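Local coordinates for cytochrome C (PDB 5LO9), which probably oxidises thiosulfate to tetrathionate, binding it beside a heme and passing the electrons through a series of covalently attached c-type hemes, at residues L267-N272 / T286-H291; P279-D284 / Y333-Q338. All blocks are in the same frame, centred on the assembly; numbering follows the deposited sequence.

Interaction 1 (L267-N272 / T286-H291); sequences LFRHTN and TCAGCH. With HEC (heme c), chain E.
Phe268 and Arg269, in the last turn of a helix, lie against Cys287 and Ala288 of the heme-binding loop with their CA atoms 5.1 Å apart in each pair. That loop carries the Cys-Ala-Gly-Cys-His form of the CXXCH motif of c-type cytochromes. Two backbone donors tie it to the helix end: Ala288 N bonds to Phe268 O, and Cys287 N to Thr271 OG1 at 3.2 Å. The same hydroxyl donates to Leu267 O at 2.7 Å, so threonine suits this place by accepting and donating at once. With CG anti to the backbone N (chi1 -157°), the Phe268 ring reaches across to the motif, and Cys287 CB stands 3.4 Å from the ring centroid, almost on the ring normal, as a CH-pi contact. His291 CB meets Phe268 CZ at the ring edge. A serine in place of Phe268 would probably open a gap beside Cys287 CB and His291 CB, the face and edge contacts of the ring being lost. Arg269 lays one face of its guanidinium over Ala288 CB, 3.3 Å from Arg269 CZ, while NH2 reaches a propionate of another heme. A methyl is all that Ala288 offers to the flat group. Thioether bonds from Cys287 and Cys290 hold the heme, and His291, its ND1 bonded to Ser301 O, binds the iron through NE2 at 2.2 Å.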
loop_
_atom_site.group_PDB
_atom_site.type_symbol
_atom_site.label_atom_id
_atom_site.label_comp_id
_atom_site.label_asym_id
_atom_site.label_seq_id
_atom_site.Cartn_x
_atom_site.Cartn_y
_atom_site.Cartn_z
ATOM N N LEU A 267 -17.456 -5.507 1.484
ATOM C CA LEU A 267 -17.637 -4.118 1.863
ATOM C C LEU A 267 -17.707 -3.223 0.638
ATOM O O LEU A 267 -18.388 -2.198 0.650
ATOM C CB LEU A 267 -16.494 -3.675 2.738
ATOM C CG LEU A 267 -16.292 -4.331 4.095
ATOM C CD1 LEU A 267 -15.129 -3.629 4.821
ATOM C CD2 LEU A 267 -17.546 -4.227 4.893
ATOM N N PHE A 268 -16.961 -3.575 -0.406
ATOM C CA PHE A 268 -16.995 -2.812 -1.644
ATOM C C PHE A 268 -18.384 -2.852 -2.280
ATOM O O PHE A 268 -18.878 -1.839 -2.798
ATOM C CB PHE A 268 -15.948 -3.383 -2.601
ATOM C CG PHE A 268 -15.483 -2.428 -3.660
ATOM C CD1 PHE A 268 -14.403 -1.600 -3.426
ATOM C CD2 PHE A 268 -16.111 -2.382 -4.894
ATOM C CE1 PHE A 268 -13.938 -0.724 -4.404
ATOM C CE2 PHE A 268 -15.656 -1.521 -5.876
ATOM C CZ PHE A 268 -14.558 -0.677 -5.623
ATOM N N ARG A 269 -19.011 -4.028 -2.261
ATOM C CA ARG A 269 -20.290 -4.285 -2.902
ATOM C C ARG A 269 -21.486 -3.935 -2.007
ATOM O O ARG A 269 -22.561 -3.570 -2.509
ATOM C CB ARG A 269 -20.331 -5.768 -3.305
ATOM C CG ARG A 269 -21.590 -6.264 -3.976
ATOM C CD ARG A 269 -21.765 -5.689 -5.360
ATOM N NE ARG A 269 -22.525 -4.443 -5.359
ATOM C CZ ARG A 269 -22.946 -3.801 -6.444
ATOM N NH1 ARG A 269 -22.698 -4.266 -7.666
ATOM N NH2 ARG A 269 -23.612 -2.671 -6.291
ATOM N N HIS A 270 -21.347 -4.049 -0.693
ATOM C CA HIS A 270 -22.470 -3.841 0.211
ATOM C C HIS A 270 -22.129 -2.782 1.241
ATOM O O HIS A 270 -22.479 -2.902 2.408
ATOM C CB HIS A 270 -22.877 -5.149 0.873
ATOM C CG HIS A 270 -23.224 -6.235 -0.111
ATOM N ND1 HIS A 270 -24.475 -6.357 -0.678
ATOM C CD2 HIS A 270 -22.473 -7.226 -0.647
ATOM C CE1 HIS A 270 -24.488 -7.395 -1.495
ATOM N NE2 HIS A 270 -23.284 -7.936 -1.502
ATOM N N THR A 271 -21.481 -1.705 0.783
ATOM C CA THR A 271 -20.894 -0.726 1.685
ATOM C C THR A 271 -21.925 -0.178 2.659
ATOM O O THR A 271 -21.621 0.071 3.839
ATOM C CB THR A 271 -20.290 0.425 0.888
ATOM O OG1 THR A 271 -19.722 -0.054 -0.343
ATOM C CG2 THR A 271 -19.194 1.067 1.710
ATOM N N ASN A 272 -23.159 -0.013 2.195
ATOM C CA ASN A 272 -24.157 0.717 2.959
ATOM C C ASN A 272 -24.926 -0.166 3.933
ATOM O O ASN A 272 -25.609 0.366 4.814
ATOM C CB ASN A 272 -25.146 1.378 2.004
ATOM C CG ASN A 272 -25.980 0.371 1.281
ATOM O OD1 ASN A 272 -25.468 -0.500 0.593
ATOM N ND2 ASN A 272 -27.270 0.414 1.520
ATOM N N THR A 286 -22.858 2.488 -2.833
ATOM C CA THR A 286 -21.802 1.522 -2.583
ATOM C C THR A 286 -20.651 1.841 -3.522
ATOM O O THR A 286 -20.836 2.448 -4.580
ATOM C CB THR A 286 -22.219 0.066 -2.809
ATOM O OG1 THR A 286 -22.455 -0.150 -4.210
ATOM C CG2 THR A 286 -23.460 -0.337 -2.000
ATOM N N CYS A 287 -19.458 1.380 -3.137
ATOM C CA CYS A 287 -18.276 1.570 -3.969
ATOM C C CYS A 287 -18.528 0.991 -5.350
ATOM O O CYS A 287 -18.121 1.563 -6.367
ATOM C CB CYS A 287 -17.053 0.873 -3.348
ATOM S SG CYS A 287 -16.683 1.080 -1.554
ATOM N N ALA A 288 -19.185 -0.165 -5.387
ATOM C CA ALA A 288 -19.362 -0.918 -6.613
ATOM C C ALA A 288 -20.219 -0.178 -7.633
ATOM O O ALA A 288 -20.131 -0.476 -8.831
ATOM C CB ALA A 288 -20.004 -2.266 -6.273
ATOM N N GLY A 289 -21.040 0.770 -7.177
ATOM C CA GLY A 289 -21.959 1.455 -8.062
ATOM C C GLY A 289 -21.281 2.432 -9.004
ATOM O O GLY A 289 -21.844 2.790 -10.042
ATOM N N CYS A 290 -20.130 2.960 -8.615
ATOM C CA CYS A 290 -19.366 3.818 -9.497
ATOM C C CYS A 290 -18.117 3.138 -10.043
ATOM O O CYS A 290 -17.420 3.739 -10.863
ATOM C CB CYS A 290 -18.963 5.097 -8.771
ATOM S SG CYS A 290 -20.342 6.047 -8.088
ATOM N N HIS A 291 -17.790 1.930 -9.573
ATOM C CA HIS A 291 -16.566 1.202 -9.939
ATOM C C HIS A 291 -17.036 -0.191 -10.354
ATOM O O HIS A 291 -17.036 -1.150 -9.570
ATOM C CB HIS A 291 -15.540 1.141 -8.793
ATOM C CG HIS A 291 -15.072 2.479 -8.305
ATOM N ND1 HIS A 291 -14.101 3.207 -8.958
ATOM C CD2 HIS A 291 -15.401 3.200 -7.200
ATOM C CE1 HIS A 291 -13.862 4.324 -8.285
ATOM N NE2 HIS A 291 -14.634 4.344 -7.213
HETATM FE FE HEC E . -14.384 5.997 -5.784
HETATM C CHA HEC E . -11.668 7.298 -7.595
HETATM C CHB HEC E . -12.237 3.843 -4.050
HETATM C CHC HEC E . -17.074 4.888 -3.786
HETATM C CHD HEC E . -16.545 7.801 -7.758
HETATM N NA HEC E . -12.333 5.644 -5.835
HETATM C C1A HEC E . -11.442 6.263 -6.601
HETATM C C2A HEC E . -10.055 5.795 -6.386
HETATM C C3A HEC E . -10.212 4.780 -5.358
HETATM C C4A HEC E . -11.668 4.756 -5.075
HETATM C CMA HEC E . -9.134 3.946 -4.765
HETATM C CAA HEC E . -8.809 6.243 -7.107
HETATM C CBA HEC E . -8.842 5.699 -8.532
HETATM C CGA HEC E . -7.545 5.987 -9.269
HETATM O O1A HEC E . -7.314 5.306 -10.293
HETATM O O2A HEC E . -6.762 6.897 -8.857
HETATM N NB HEC E . -14.635 4.638 -4.220
HETATM C C1B HEC E . -13.655 3.882 -3.679
HETATM C C2B HEC E . -14.127 3.034 -2.579
HETATM C C3B HEC E . -15.547 3.349 -2.499
HETATM C C4B HEC E . -15.746 4.362 -3.552
HETATM C CMB HEC E . -13.347 2.057 -1.774
HETATM C CAB HEC E . -16.540 2.783 -1.537
HETATM C CBB HEC E . -16.125 3.223 -0.134
HETATM N NC HEC E . -16.449 6.304 -5.762
HETATM C C1C HEC E . -17.350 5.771 -4.922
HETATM C C2C HEC E . -18.746 6.137 -5.257
HETATM C C3C HEC E . -18.581 7.010 -6.431
HETATM C C4C HEC E . -17.117 7.023 -6.656
HETATM C CMC HEC E . -19.991 5.708 -4.522
HETATM C CAC HEC E . -19.618 7.699 -7.298
HETATM C CBC HEC E . -20.595 8.480 -6.479
HETATM N ND HEC E . -14.128 7.321 -7.375
HETATM C C1D HEC E . -15.112 7.933 -8.014
HETATM C C2D HEC E . -14.633 8.800 -9.106
HETATM C C3D HEC E . -13.164 8.681 -9.083
HETATM C C4D HEC E . -12.992 7.732 -7.949
HETATM C CMD HEC E . -15.516 9.618 -9.983
HETATM C CAD HEC E . -12.112 9.324 -9.968
HETATM C CBD HEC E . -12.127 10.868 -10.007
HETATM C CGD HEC E . -11.853 11.637 -8.698
HETATM O O1D HEC E . -12.490 11.411 -7.624
HETATM O O2D HEC E . -10.986 12.552 -8.734
#

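Interaction 2 (P279-D284 / Y333-Q338); sequences PHVGND and YSMNAQ. With HEC (heme c), chain E; THJ (thiosulfate), chain J; EDO (1,2-ethanediol), chain V.
Gly282 N gives its hydrogen to Met335 O at 2.8 Å, with the carbonyl pointing almost straight at the nitrogen, and so joins two irregular loops. Glycine suits the spot because a side chain would run into Asn336 O, which instead receives a CA-H...O contact from Gly282 CA. One residue on, Asn283 supplies the second firm bond: its ND2 lies 2.8 Å from Ser334 O, with the acceptor in the amide plane and the N-H pointing almost straight at it (166°). ND2 also has a weak bond to Ser429 O. Asn336 turns the chain with left-handed backbone angles, a conformation asparagine tolerates well, and both ends of its amide are employed. ND2 bonds chiefly to Asp339 OD2 and only weakly to Gly282 O, at 3.4 Å; OD1 accepts Gln338 NE2 at 3.1 Å and also Asn431 ND2. These partners together fix the rotation of the amide.

Apolar contact fills in beside the polar links. The Met335 chain, folded back by its chi2 and chi3 torsions, carries its CE to 3.9 Å from Val281 CG2, and its SD lies 3.8 Å from the heme methyl CMC, so the flexible thioether bridges loop and cofactor. Ser334 packs CB against heme atom C2C and donates from OG to thiosulfate O3 at 2.9 Å. The bonded loops thus place Ser334 beside the ligand, on the heme side away from His291, as part of the thiosulfate pocket of this four-heme TsdBA protein.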
loop_
_atom_site.group_PDB
_atom_site.type_symbol
_atom_site.label_atom_id
_atom_site.label_comp_id
_atom_site.label_asym_id
_atom_site.label_seq_id
_atom_site.Cartn_x
_atom_site.Cartn_y
_atom_site.Cartn_z
ATOM N N PRO A 279 -22.056 2.021 9.496
ATOM C CA PRO A 279 -22.023 3.164 10.411
ATOM C C PRO A 279 -21.208 4.342 9.900
ATOM O O PRO A 279 -21.256 5.413 10.525
ATOM C CB PRO A 279 -21.396 2.571 11.685
ATOM C CG PRO A 279 -21.566 1.111 11.577
ATOM C CD PRO A 279 -21.468 0.820 10.109
ATOM N N HIS A 280 -20.438 4.172 8.826
ATOM C CA HIS A 280 -19.638 5.247 8.244
ATOM C C HIS A 280 -20.189 5.688 6.896
ATOM O O HIS A 280 -19.554 6.511 6.230
ATOM C CB HIS A 280 -18.170 4.819 8.085
ATOM C CG HIS A 280 -17.567 4.283 9.349
ATOM N ND1 HIS A 280 -17.042 5.099 10.333
ATOM C CD2 HIS A 280 -17.481 3.014 9.827
ATOM C CE1 HIS A 280 -16.626 4.349 11.339
ATOM N NE2 HIS A 280 -16.885 3.083 11.062
ATOM N N VAL A 281 -21.359 5.176 6.486
ATOM C CA VAL A 281 -21.996 5.519 5.209
ATOM C C VAL A 281 -23.249 6.310 5.518
ATOM O O VAL A 281 -24.130 5.829 6.245
ATOM C CB VAL A 281 -22.311 4.269 4.373
ATOM C CG1 VAL A 281 -23.156 4.632 3.130
ATOM C CG2 VAL A 281 -21.005 3.569 3.949
ATOM N N GLY A 282 -23.324 7.519 4.962
ATOM C CA GLY A 282 -24.414 8.439 5.231
ATOM C C GLY A 282 -25.389 8.635 4.079
ATOM O O GLY A 282 -26.167 9.605 4.028
ATOM N N ASN A 283 -25.338 7.722 3.121
ATOM C CA ASN A 283 -26.261 7.776 2.021
ATOM C C ASN A 283 -26.531 6.355 1.570
ATOM O O ASN A 283 -26.260 5.398 2.305
ATOM C CB ASN A 283 -25.717 8.677 0.898
ATOM C CG ASN A 283 -24.416 8.201 0.357
ATOM O OD1 ASN A 283 -24.041 7.041 0.534
ATOM N ND2 ASN A 283 -23.738 9.076 -0.383
ATOM N N ASP A 284 -27.101 6.240 0.363
ATOM C CA ASP A 284 -27.528 4.980 -0.227
ATOM C C ASP A 284 -26.684 4.680 -1.462
ATOM O O ASP A 284 -27.195 4.561 -2.573
ATOM C CB ASP A 284 -29.029 5.019 -0.540
ATOM C CG ASP A 284 -29.895 5.016 0.731
ATOM O OD1 ASP A 284 -29.449 4.446 1.752
ATOM O OD2 ASP A 284 -31.032 5.528 0.698
ATOM N N TYR A 333 -16.866 11.877 0.893
ATOM C CA TYR A 333 -17.600 12.594 -0.142
ATOM C C TYR A 333 -18.601 11.698 -0.860
ATOM O O TYR A 333 -19.793 11.985 -0.834
ATOM C CB TYR A 333 -16.644 13.229 -1.143
ATOM C CG TYR A 333 -15.665 14.193 -0.504
ATOM C CD1 TYR A 333 -16.105 15.322 0.142
ATOM C CD2 TYR A 333 -14.296 13.959 -0.522
ATOM C CE1 TYR A 333 -15.203 16.207 0.761
ATOM C CE2 TYR A 333 -13.413 14.835 0.080
ATOM C CZ TYR A 333 -13.869 15.947 0.727
ATOM O OH TYR A 333 -12.998 16.815 1.319
ATOM N N SER A 334 -18.167 10.615 -1.504
ATOM C CA SER A 334 -19.130 9.775 -2.214
ATOM C C SER A 334 -20.081 9.023 -1.278
ATOM O O SER A 334 -21.220 8.747 -1.672
ATOM C CB SER A 334 -18.418 8.775 -3.123
ATOM O OG SER A 334 -17.596 9.430 -4.065
ATOM N N MET A 335 -19.636 8.630 -0.082
ATOM C CA MET A 335 -20.492 7.959 0.901
ATOM C C MET A 335 -21.054 8.903 1.971
ATOM O O MET A 335 -21.749 8.444 2.886
ATOM C CB MET A 335 -19.711 6.830 1.593
ATOM C CG MET A 335 -18.801 6.053 0.659
ATOM S SD MET A 335 -19.598 5.232 -0.767
ATOM C CE MET A 335 -20.713 4.100 0.094
ATOM N N ASN A 336 -20.731 10.196 1.914
ATOM C CA ASN A 336 -21.365 11.209 2.762
ATOM C C ASN A 336 -21.305 10.864 4.254
ATOM O O ASN A 336 -22.313 10.894 4.965
ATOM C CB ASN A 336 -22.803 11.390 2.330
ATOM C CG ASN A 336 -23.387 12.622 2.876
ATOM O OD1 ASN A 336 -22.729 13.662 2.898
ATOM N ND2 ASN A 336 -24.649 12.544 3.300
ATOM N N ALA A 337 -20.094 10.582 4.743
ATOM C CA ALA A 337 -19.949 10.012 6.078
ATOM C C ALA A 337 -20.402 10.970 7.163
ATOM O O ALA A 337 -20.748 10.526 8.264
ATOM C CB ALA A 337 -18.500 9.604 6.312
ATOM N N GLN A 338 -20.414 12.273 6.878
ATOM C CA GLN A 338 -20.869 13.238 7.869
ATOM C C GLN A 338 -22.299 12.939 8.321
ATOM O O GLN A 338 -22.648 13.164 9.484
ATOM C CB GLN A 338 -20.789 14.644 7.289
ATOM C CG GLN A 338 -21.733 14.886 6.092
ATOM C CD GLN A 338 -21.478 16.226 5.428
ATOM O OE1 GLN A 338 -20.860 17.113 6.026
ATOM N NE2 GLN A 338 -21.880 16.353 4.151
HETATM FE FE HEC E . -14.384 5.997 -5.784
HETATM C CHA HEC E . -11.668 7.298 -7.595
HETATM C CHB HEC E . -12.237 3.843 -4.050
HETATM C CHC HEC E . -17.074 4.888 -3.786
HETATM C CHD HEC E . -16.545 7.801 -7.758
HETATM N NA HEC E . -12.333 5.644 -5.835
HETATM C C1A HEC E . -11.442 6.263 -6.601
HETATM C C2A HEC E . -10.055 5.795 -6.386
HETATM C C3A HEC E . -10.212 4.780 -5.358
HETATM C C4A HEC E . -11.668 4.756 -5.075
HETATM C CMA HEC E . -9.134 3.946 -4.765
HETATM C CAA HEC E . -8.809 6.243 -7.107
HETATM C CBA HEC E . -8.842 5.699 -8.532
HETATM C CGA HEC E . -7.545 5.987 -9.269
HETATM O O1A HEC E . -7.314 5.306 -10.293
HETATM O O2A HEC E . -6.762 6.897 -8.857
HETATM N NB HEC E . -14.635 4.638 -4.220
HETATM C C1B HEC E . -13.655 3.882 -3.679
HETATM C C2B HEC E . -14.127 3.034 -2.579
HETATM C C3B HEC E . -15.547 3.349 -2.499
HETATM C C4B HEC E . -15.746 4.362 -3.552
HETATM C CMB HEC E . -13.347 2.057 -1.774
HETATM C CAB HEC E . -16.540 2.783 -1.537
HETATM C CBB HEC E . -16.125 3.223 -0.134
HETATM N NC HEC E . -16.449 6.304 -5.762
HETATM C C1C HEC E . -17.350 5.771 -4.922
HETATM C C2C HEC E . -18.746 6.137 -5.257
HETATM C C3C HEC E . -18.581 7.010 -6.431
HETATM C C4C HEC E . -17.117 7.023 -6.656
HETATM C CMC HEC E . -19.991 5.708 -4.522
HETATM C CAC HEC E . -19.618 7.699 -7.298
HETATM C CBC HEC E . -20.595 8.480 -6.479
HETATM N ND HEC E . -14.128 7.321 -7.375
HETATM C C1D HEC E . -15.112 7.933 -8.014
HETATM C C2D HEC E . -14.633 8.800 -9.106
HETATM C C3D HEC E . -13.164 8.681 -9.083
HETATM C C4D HEC E . -12.992 7.732 -7.949
HETATM C CMD HEC E . -15.516 9.618 -9.983
HETATM C CAD HEC E . -12.112 9.324 -9.968
HETATM C CBD HEC E . -12.127 10.868 -10.007
HETATM C CGD HEC E . -11.853 11.637 -8.698
HETATM O O1D HEC E . -12.490 11.411 -7.624
HETATM O O2D HEC E . -10.986 12.552 -8.734
HETATM S S1 THJ J . -13.969 10.717 -4.210
HETATM O O1 THJ J . -12.903 11.065 -3.210
HETATM O O2 THJ J . -13.835 11.540 -5.456
HETATM O O3 THJ J . -15.278 11.089 -3.622
HETATM S S2 THJ J . -14.016 8.895 -4.529
HETATM C C1 EDO V . -23.329 12.894 14.235
HETATM O O1 EDO V . -23.299 12.092 15.427
HETATM C C2 EDO V . -24.117 12.159 13.154
HETATM O O2 EDO V . -24.253 12.979 11.983
#

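In the fold
From the N terminus, the chain leaves helix 256-269 through 267-272, passes 279-284, returns to 286-291, and reaches 333-338 much later. Interaction 1 closes a short loop without helix or strand; interaction 2 closes a longer excursion that includes helices 292-295, 304-307 and 323-332 and the two-stranded sheet 312-314/319-321. Their segments alternate, so the closures cross: 279-284 belongs to the loop that interaction 1 closes, while 286-291 lies inside the span of interaction 2. They meet where the Met335 methyl packs on Thr271 and Thr286, and Val281 on Thr271 and Asn272. Together they join the end of helix 256-269, the covalent heme attachment and the thiosulfate side around one heme.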